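Local coordinates for protein aminotransferase, class III (Deinococcus radiodurans, PDB 3I4J) that probably acts as a pyridoxal-phosphate-dependent transaminase, moving amino groups between substrates as class III aminotransferases do, at residues C[238-243]-C[318-323]; C[351-357]-C[399-405]. The protein carries 1 engineered substitution. All blocks are in the same frame, centred on the assembly; numbering follows the deposited sequence.

In the fold
Both contacts are largely buried, with centres about 17 Å apart, exposed chiefly at K323 in contact 1 and at D399 in contact 2. They share helix 318-339. Contact 1 sets its first turn against the loop after strand 227-231, whereas in contact 2 its later residues L329, L330 and L333 cover one face of the strand pair 352-357 and 400-403. The chemistry differs accordingly: contact 1 is close packing of T319, A322 and the stem of K323 on bare backbone, contact 2 a ladder of backbone hydrogen bonds flanked by leucines and valines. R239 joins them, bonding to L351 through both its backbone and its guanidinium group, while C240 packs on L352.

Contact 1: residues C[238-243]-C[318-323]; sequences GRCGSP and LTGAAK
T319 meets the loop with both branches of its side chain. Its methyl CG2, anti to the backbone N (chi1 -64° puts OG1 beside that N instead), settles on the peptide between G241 and S242, 3.4 Å from S242 N, and reaches the ring of P243, whose side chain it crosses at about a right angle. The hydroxyl OG1 lies by the CA of G238, where a side chain on G238 would crowd it. The carbonyl O of T319 receives a C-H contact from G241 CA at 3.5 Å. F84 of helix 72-84 touches both T319 and P243.

A322 is the one side chain aimed straight at the loop. Its methyl sits 3.1 Å from G238 O and 3.8 Å from G241 N, the two atoms whose hydrogen bond closes the turn, so close that a longer side chain would hardly fit. K323 is more exposed. Its aliphatic stem does the touching, with CG 3.3 Å from G241 O, and the chain bends at chi3 and chi4, bringing NZ to 4.0 Å from the same oxygen, too far for a bond. A CB on G241 would collide with this CG, and the positive phi of G241 also favours glycine, while at G238 a CB would press on the preceding carbonyl oxygen.

The arrangement is a type I beta turn, G238 to G241, laid against the first turn of a helix; it joins the start of helix 318-339 to the loop after strand 227-231, probably part of the large cofactor-binding domain of this fold type I enzyme.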
ATOM      1  N   GLY C 238     -15.069  -3.961 -14.895  1.00 22.30           N
ATOM      2  CA  GLY C 238     -15.946  -5.032 -15.341  1.00 23.22           C
ATOM      3  C   GLY C 238     -16.822  -5.697 -14.299  1.00 24.46           C
ATOM      4  O   GLY C 238     -17.781  -6.389 -14.642  1.00 24.25           O
ATOM      5  N   ARG C 239     -16.490  -5.487 -13.031  1.00 23.99           N
ATOM      6  CA  ARG C 239     -17.220  -6.067 -11.907  1.00 23.83           C
ATOM      7  C   ARG C 239     -18.744  -5.962 -12.057  1.00 22.81           C
ATOM      8  O   ARG C 239     -19.471  -6.937 -11.845  1.00 22.35           O
ATOM      9  CB  ARG C 239     -16.781  -5.362 -10.619  1.00 26.27           C
ATOM     10  CG  ARG C 239     -17.250  -5.998  -9.325  1.00 30.66           C
ATOM     11  CD  ARG C 239     -16.314  -7.129  -8.906  1.00 32.87           C
ATOM     12  NE  ARG C 239     -17.077  -8.346  -8.751  1.00 33.71           N
ATOM     13  CZ  ARG C 239     -16.575  -9.553  -8.546  1.00 29.59           C
ATOM     14  NH1 ARG C 239     -15.261  -9.758  -8.458  1.00 25.71           N
ATOM     15  NH2 ARG C 239     -17.410 -10.567  -8.454  1.00 29.54           N
ATOM     16  N   CYS C 240     -19.220  -4.778 -12.422  1.00 21.91           N
ATOM     17  CA  CYS C 240     -20.651  -4.549 -12.563  1.00 21.29           C
ATOM     18  C   CYS C 240     -21.186  -4.638 -13.990  1.00 22.93           C
ATOM     19  O   CYS C 240     -22.210  -4.030 -14.308  1.00 24.11           O
ATOM     20  CB  CYS C 240     -21.010  -3.191 -11.956  1.00 20.92           C
ATOM     21  SG  CYS C 240     -20.810  -3.126 -10.151  1.00 22.13           S
ATOM     22  N   GLY C 241     -20.498  -5.396 -14.841  1.00 23.39           N
ATOM     23  CA  GLY C 241     -20.934  -5.560 -16.219  1.00 22.96           C
ATOM     24  C   GLY C 241     -20.644  -4.392 -17.143  1.00 25.06           C
ATOM     25  O   GLY C 241     -21.254  -4.270 -18.210  1.00 24.35           O
ATOM     26  N   SER C 242     -19.705  -3.542 -16.738  1.00 23.87           N
ATOM     27  CA  SER C 242     -19.306  -2.366 -17.510  1.00 25.31           C
ATOM     28  C   SER C 242     -17.864  -2.028 -17.109  1.00 24.25           C
ATOM     29  O   SER C 242     -17.462  -2.299 -15.976  1.00 24.39           O
ATOM     30  CB  SER C 242     -20.242  -1.195 -17.173  1.00 26.88           C
ATOM     31  OG  SER C 242     -19.847   0.008 -17.811  1.00 29.43           O
ATOM     32  N   PRO C 243     -17.062  -1.455 -18.030  1.00 23.48           N
ATOM     33  CA  PRO C 243     -15.676  -1.119 -17.667  1.00 23.94           C
ATOM     34  C   PRO C 243     -15.664  -0.375 -16.332  1.00 23.49           C
ATOM     35  O   PRO C 243     -14.892  -0.703 -15.434  1.00 23.52           O
ATOM     36  CB  PRO C 243     -15.214  -0.261 -18.836  1.00 23.68           C
ATOM     37  CG  PRO C 243     -15.936  -0.910 -19.998  1.00 23.70           C
ATOM     38  CD  PRO C 243     -17.335  -1.109 -19.440  1.00 24.52           C
ATOM     39  N   LEU C 318     -14.558 -10.245 -20.074  1.00 24.00           N
ATOM     40  CA  LEU C 318     -15.079 -10.523 -18.750  1.00 23.76           C
ATOM     41  C   LEU C 318     -16.133  -9.500 -18.338  1.00 23.25           C
ATOM     42  O   LEU C 318     -16.922  -9.751 -17.435  1.00 22.97           O
ATOM     43  CB  LEU C 318     -13.928 -10.581 -17.734  1.00 23.57           C
ATOM     44  CG  LEU C 318     -12.941 -11.736 -17.964  1.00 23.71           C
ATOM     45  CD1 LEU C 318     -11.925 -11.772 -16.842  1.00 22.19           C
ATOM     46  CD2 LEU C 318     -13.688 -13.064 -18.027  1.00 24.23           C
ATOM     47  N   THR C 319     -16.153  -8.351 -19.005  1.00 23.12           N
ATOM     48  CA  THR C 319     -17.154  -7.334 -18.701  1.00 23.95           C
ATOM     49  C   THR C 319     -18.498  -7.890 -19.175  1.00 24.34           C
ATOM     50  O   THR C 319     -19.519  -7.783 -18.484  1.00 23.78           O
ATOM     51  CB  THR C 319     -16.855  -6.016 -19.438  1.00 25.71           C
ATOM     52  OG1 THR C 319     -15.610  -5.471 -18.970  1.00 25.43           O
ATOM     53  CG2 THR C 319     -17.965  -5.009 -19.198  1.00 26.06           C
ATOM     54  N   GLY C 320     -18.482  -8.503 -20.357  1.00 25.23           N
ATOM     55  CA  GLY C 320     -19.689  -9.095 -20.909  1.00 25.39           C
ATOM     56  C   GLY C 320     -20.083 -10.316 -20.103  1.00 25.68           C
ATOM     57  O   GLY C 320     -21.267 -10.595 -19.910  1.00 25.82           O
ATOM     58  N   ALA C 321     -19.077 -11.045 -19.627  1.00 25.26           N
ATOM     59  CA  ALA C 321     -19.295 -12.239 -18.827  1.00 25.50           C
ATOM     60  C   ALA C 321     -19.971 -11.864 -17.516  1.00 24.45           C
ATOM     61  O   ALA C 321     -20.859 -12.569 -17.049  1.00 25.11           O
ATOM     62  CB  ALA C 321     -17.962 -12.938 -18.549  1.00 26.09           C
ATOM     63  N   ALA C 322     -19.542 -10.750 -16.927  1.00 24.96           N
ATOM     64  CA  ALA C 322     -20.111 -10.285 -15.670  1.00 24.65           C
ATOM     65  C   ALA C 322     -21.603 -10.003 -15.828  1.00 25.51           C
ATOM     66  O   ALA C 322     -22.387 -10.224 -14.905  1.00 22.37           O
ATOM     67  CB  ALA C 322     -19.381  -9.027 -15.197  1.00 25.46           C
ATOM     68  N   LYS C 323     -21.991  -9.512 -17.002  1.00 24.66           N
ATOM     69  CA  LYS C 323     -23.394  -9.215 -17.271  1.00 27.66           C
ATOM     70  C   LYS C 323     -24.221 -10.498 -17.284  1.00 27.19           C
ATOM     71  O   LYS C 323     -25.245 -10.600 -16.607  1.00 27.44           O
ATOM     72  CB  LYS C 323     -23.538  -8.512 -18.626  1.00 30.44           C
ATOM     73  CG  LYS C 323     -22.826  -7.172 -18.717  1.00 34.79           C
ATOM     74  CD  LYS C 323     -22.970  -6.553 -20.105  1.00 39.33           C
ATOM     75  CE  LYS C 323     -24.418  -6.207 -20.418  1.00 42.68           C
ATOM     76  NZ  LYS C 323     -24.976  -5.212 -19.454  1.00 45.65           N
TER

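Contact 2: residues C[351-357]-C[399-405]; sequences LLLGVVL and DHLLLGP
L353 and L403 exchange two backbone hydrogen bonds, both 2.9 Å from N to O; the one from L353 N to L403 O is almost straight, at 174°. V355 and L401 form the next hydrogen-bonded pair, each N-H lying in the plane of the carbonyl it meets, though both bonds are more bent. L357 N then reaches D399 O at 2.7 Å. Between these rungs, C-H contacts bring G354 CA to 3.2 Å from L401 O and H400 CA close to V355 O.

These bonds make an antiparallel pair within a three-stranded sheet, 343-349, 352-357 and 400-403, in the C-terminal part of the class III aminotransferase fold. With 343-349 bonded to its other edge, 352-357 is the central strand, and helices 318-339 and 411-428 cover the face bearing L353, V355, L401 and L403.

Apolar packing follows the two faces. V355 and L401 meet at their CB atoms, 4.0 Å apart; V355, beta-branched, suits a strand, and L401 reaches on to L421 of helix 411-428. On the other face L402, with CG anti to its backbone N (chi1 -168°), turns CD1 onto L352 CD1 at 3.7 Å. Past the strand end, CD2 of L351 rests on the ring of P405, and G404 CA comes to 3.1 Å from L351 O, an approach open to glycine because a CB there would clash with that oxygen.

Aromatic contact belongs to H400, whose ring runs alongside V356. CG2 of V356 stands over one ring face in a CH-pi contact, 3.8 Å from the centroid, while CG1 approaches CE1. The ring nitrogen NE2 makes a weak bond to OD1 of D204. With an alanine here, a gap would probably open beside the V356 methyls and D204 would be left without this weak partner.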
ATOM      1  N   LEU C 351     -21.676  -8.599 -11.475  1.00 20.98           N
ATOM      2  CA  LEU C 351     -21.326  -9.587 -10.464  1.00 21.18           C
ATOM      3  C   LEU C 351     -21.028  -9.002  -9.085  1.00 21.00           C
ATOM      4  O   LEU C 351     -20.152  -9.481  -8.360  1.00 20.98           O
ATOM      5  CB  LEU C 351     -20.166 -10.469 -10.942  1.00 21.04           C
ATOM      6  CG  LEU C 351     -20.603 -11.655 -11.820  1.00 20.65           C
ATOM      7  CD1 LEU C 351     -19.385 -12.366 -12.407  1.00 21.90           C
ATOM      8  CD2 LEU C 351     -21.439 -12.623 -10.982  1.00 20.45           C
ATOM      9  N   LEU C 352     -21.754  -7.943  -8.743  1.00 20.40           N
ATOM     10  CA  LEU C 352     -21.662  -7.325  -7.427  1.00 20.14           C
ATOM     11  C   LEU C 352     -23.101  -7.470  -6.933  1.00 20.86           C
ATOM     12  O   LEU C 352     -24.004  -6.788  -7.417  1.00 20.91           O
ATOM     13  CB  LEU C 352     -21.266  -5.849  -7.526  1.00 20.78           C
ATOM     14  CG  LEU C 352     -21.274  -5.083  -6.200  1.00 22.44           C
ATOM     15  CD1 LEU C 352     -20.525  -5.878  -5.150  1.00 25.54           C
ATOM     16  CD2 LEU C 352     -20.640  -3.710  -6.384  1.00 24.36           C
ATOM     17  N   LEU C 353     -23.321  -8.383  -5.993  1.00 22.56           N
ATOM     18  CA  LEU C 353     -24.671  -8.627  -5.500  1.00 22.08           C
ATOM     19  C   LEU C 353     -24.767  -8.538  -3.989  1.00 23.02           C
ATOM     20  O   LEU C 353     -23.762  -8.635  -3.287  1.00 23.47           O
ATOM     21  CB  LEU C 353     -25.155 -10.007  -5.959  1.00 21.82           C
ATOM     22  CG  LEU C 353     -25.088 -10.300  -7.462  1.00 23.22           C
ATOM     23  CD1 LEU C 353     -23.767 -10.993  -7.802  1.00 21.35           C
ATOM     24  CD2 LEU C 353     -26.263 -11.178  -7.859  1.00 22.58           C
ATOM     25  N   GLY C 354     -25.988  -8.361  -3.493  1.00 21.80           N
ATOM     26  CA  GLY C 354     -26.181  -8.262  -2.061  1.00 23.49           C
ATOM     27  C   GLY C 354     -27.468  -8.912  -1.602  1.00 24.61           C
ATOM     28  O   GLY C 354     -28.455  -8.964  -2.339  1.00 25.83           O
ATOM     29  N   VAL C 355     -27.442  -9.422  -0.377  1.00 25.90           N
ATOM     30  CA  VAL C 355     -28.601 -10.065   0.227  1.00 26.06           C
ATOM     31  C   VAL C 355     -28.792  -9.446   1.600  1.00 27.28           C
ATOM     32  O   VAL C 355     -27.878  -9.461   2.427  1.00 25.84           O
ATOM     33  CB  VAL C 355     -28.380 -11.594   0.391  1.00 26.34           C
ATOM     34  CG1 VAL C 355     -29.576 -12.224   1.103  1.00 27.86           C
ATOM     35  CG2 VAL C 355     -28.183 -12.238  -0.968  1.00 26.12           C
ATOM     36  N   VAL C 356     -29.968  -8.871   1.830  1.00 26.62           N
ATOM     37  CA  VAL C 356     -30.278  -8.263   3.116  1.00 28.69           C
ATOM     38  C   VAL C 356     -31.118  -9.273   3.889  1.00 28.54           C
ATOM     39  O   VAL C 356     -32.132  -9.760   3.387  1.00 28.02           O
ATOM     40  CB  VAL C 356     -31.068  -6.954   2.934  1.00 29.40           C
ATOM     41  CG1 VAL C 356     -31.404  -6.352   4.292  1.00 30.69           C
ATOM     42  CG2 VAL C 356     -30.252  -5.979   2.099  1.00 28.56           C
ATOM     43  N   LEU C 357     -30.690  -9.588   5.106  1.00 30.14           N
ATOM     44  CA  LEU C 357     -31.385 -10.569   5.928  1.00 31.75           C
ATOM     45  C   LEU C 357     -32.103  -9.963   7.127  1.00 32.09           C
ATOM     46  O   LEU C 357     -31.714  -8.907   7.630  1.00 31.37           O
ATOM     47  CB  LEU C 357     -30.384 -11.616   6.414  1.00 33.64           C
ATOM     48  CG  LEU C 357     -29.625 -12.341   5.301  1.00 36.87           C
ATOM     49  CD1 LEU C 357     -28.406 -13.035   5.880  1.00 38.43           C
ATOM     50  CD2 LEU C 357     -30.551 -13.332   4.612  1.00 36.91           C
ATOM     51  N   ASP C 399     -26.154  -7.937   8.922  1.00 42.78           N
ATOM     52  CA  ASP C 399     -27.427  -8.324   8.330  1.00 42.30           C
ATOM     53  C   ASP C 399     -27.379  -8.337   6.803  1.00 40.17           C
ATOM     54  O   ASP C 399     -28.374  -8.645   6.149  1.00 38.75           O
ATOM     55  CB  ASP C 399     -28.536  -7.379   8.804  1.00 46.01           C
ATOM     56  CG  ASP C 399     -28.090  -5.930   8.841  1.00 49.16           C
ATOM     57  OD1 ASP C 399     -27.538  -5.446   7.832  1.00 50.69           O
ATOM     58  OD2 ASP C 399     -28.295  -5.272   9.884  1.00 52.00           O
ATOM     59  N   HIS C 400     -26.221  -8.004   6.241  1.00 37.98           N
ATOM     60  CA  HIS C 400     -26.039  -7.978   4.791  1.00 36.80           C
ATOM     61  C   HIS C 400     -24.987  -8.982   4.344  1.00 35.51           C
ATOM     62  O   HIS C 400     -24.000  -9.213   5.038  1.00 34.83           O
ATOM     63  CB  HIS C 400     -25.601  -6.587   4.324  1.00 38.59           C
ATOM     64  CG  HIS C 400     -26.694  -5.566   4.335  1.00 40.91           C
ATOM     65  ND1 HIS C 400     -27.661  -5.522   5.316  1.00 41.86           N
ATOM     66  CD2 HIS C 400     -26.942  -4.519   3.514  1.00 41.43           C
ATOM     67  CE1 HIS C 400     -28.457  -4.489   5.099  1.00 43.20           C
ATOM     68  NE2 HIS C 400     -28.041  -3.864   4.012  1.00 43.05           N
ATOM     69  N   LEU C 401     -25.209  -9.574   3.176  1.00 32.84           N
ATOM     70  CA  LEU C 401     -24.273 -10.530   2.608  1.00 32.19           C
ATOM     71  C   LEU C 401     -23.848  -9.986   1.248  1.00 29.69           C
ATOM     72  O   LEU C 401     -24.690  -9.729   0.388  1.00 28.46           O
ATOM     73  CB  LEU C 401     -24.942 -11.898   2.440  1.00 33.02           C
ATOM     74  CG  LEU C 401     -24.085 -13.027   1.854  1.00 36.97           C
ATOM     75  CD1 LEU C 401     -22.852 -13.258   2.718  1.00 38.58           C
ATOM     76  CD2 LEU C 401     -24.918 -14.296   1.773  1.00 37.75           C
ATOM     77  N   LEU C 402     -22.548  -9.786   1.065  1.00 26.74           N
ATOM     78  CA  LEU C 402     -22.038  -9.274  -0.200  1.00 26.80           C
ATOM     79  C   LEU C 402     -21.439 -10.429  -0.996  1.00 26.07           C
ATOM     80  O   LEU C 402     -20.571 -11.147  -0.505  1.00 27.74           O
ATOM     81  CB  LEU C 402     -20.982  -8.189   0.054  1.00 26.50           C
ATOM     82  CG  LEU C 402     -20.528  -7.343  -1.141  1.00 27.51           C
ATOM     83  CD1 LEU C 402     -21.732  -6.668  -1.780  1.00 31.21           C
ATOM     84  CD2 LEU C 402     -19.529  -6.292  -0.683  1.00 27.75           C
ATOM     85  N   LEU C 403     -21.920 -10.614  -2.220  1.00 24.62           N
ATOM     86  CA  LEU C 403     -21.431 -11.685  -3.079  1.00 24.21           C
ATOM     87  C   LEU C 403     -20.815 -11.119  -4.353  1.00 22.72           C
ATOM     88  O   LEU C 403     -21.208 -10.062  -4.839  1.00 22.12           O
ATOM     89  CB  LEU C 403     -22.574 -12.639  -3.439  1.00 25.38           C
ATOM     90  CG  LEU C 403     -23.239 -13.401  -2.287  1.00 26.73           C
ATOM     91  CD1 LEU C 403     -24.511 -14.086  -2.783  1.00 27.16           C
ATOM     92  CD2 LEU C 403     -22.264 -14.422  -1.719  1.00 27.17           C
ATOM     93  N   GLY C 404     -19.842 -11.837  -4.894  1.00 21.23           N
ATOM     94  CA  GLY C 404     -19.190 -11.379  -6.100  1.00 21.71           C
ATOM     95  C   GLY C 404     -18.036 -12.285  -6.465  1.00 20.47           C
ATOM     96  O   GLY C 404     -16.889 -11.999  -6.128  1.00 21.21           O
ATOM     97  N   PRO C 405     -18.317 -13.397  -7.154  1.00 22.22           N
ATOM     98  CA  PRO C 405     -17.283 -14.346  -7.565  1.00 21.87           C
ATOM     99  C   PRO C 405     -16.484 -13.782  -8.739  1.00 21.49           C
ATOM    100  O   PRO C 405     -16.821 -12.727  -9.282  1.00 21.34           O
ATOM    101  CB  PRO C 405     -18.096 -15.581  -7.950  1.00 22.87           C
ATOM    102  CG  PRO C 405     -19.341 -14.967  -8.546  1.00 22.87           C
ATOM    103  CD  PRO C 405     -19.658 -13.860  -7.562  1.00 22.12           C
TER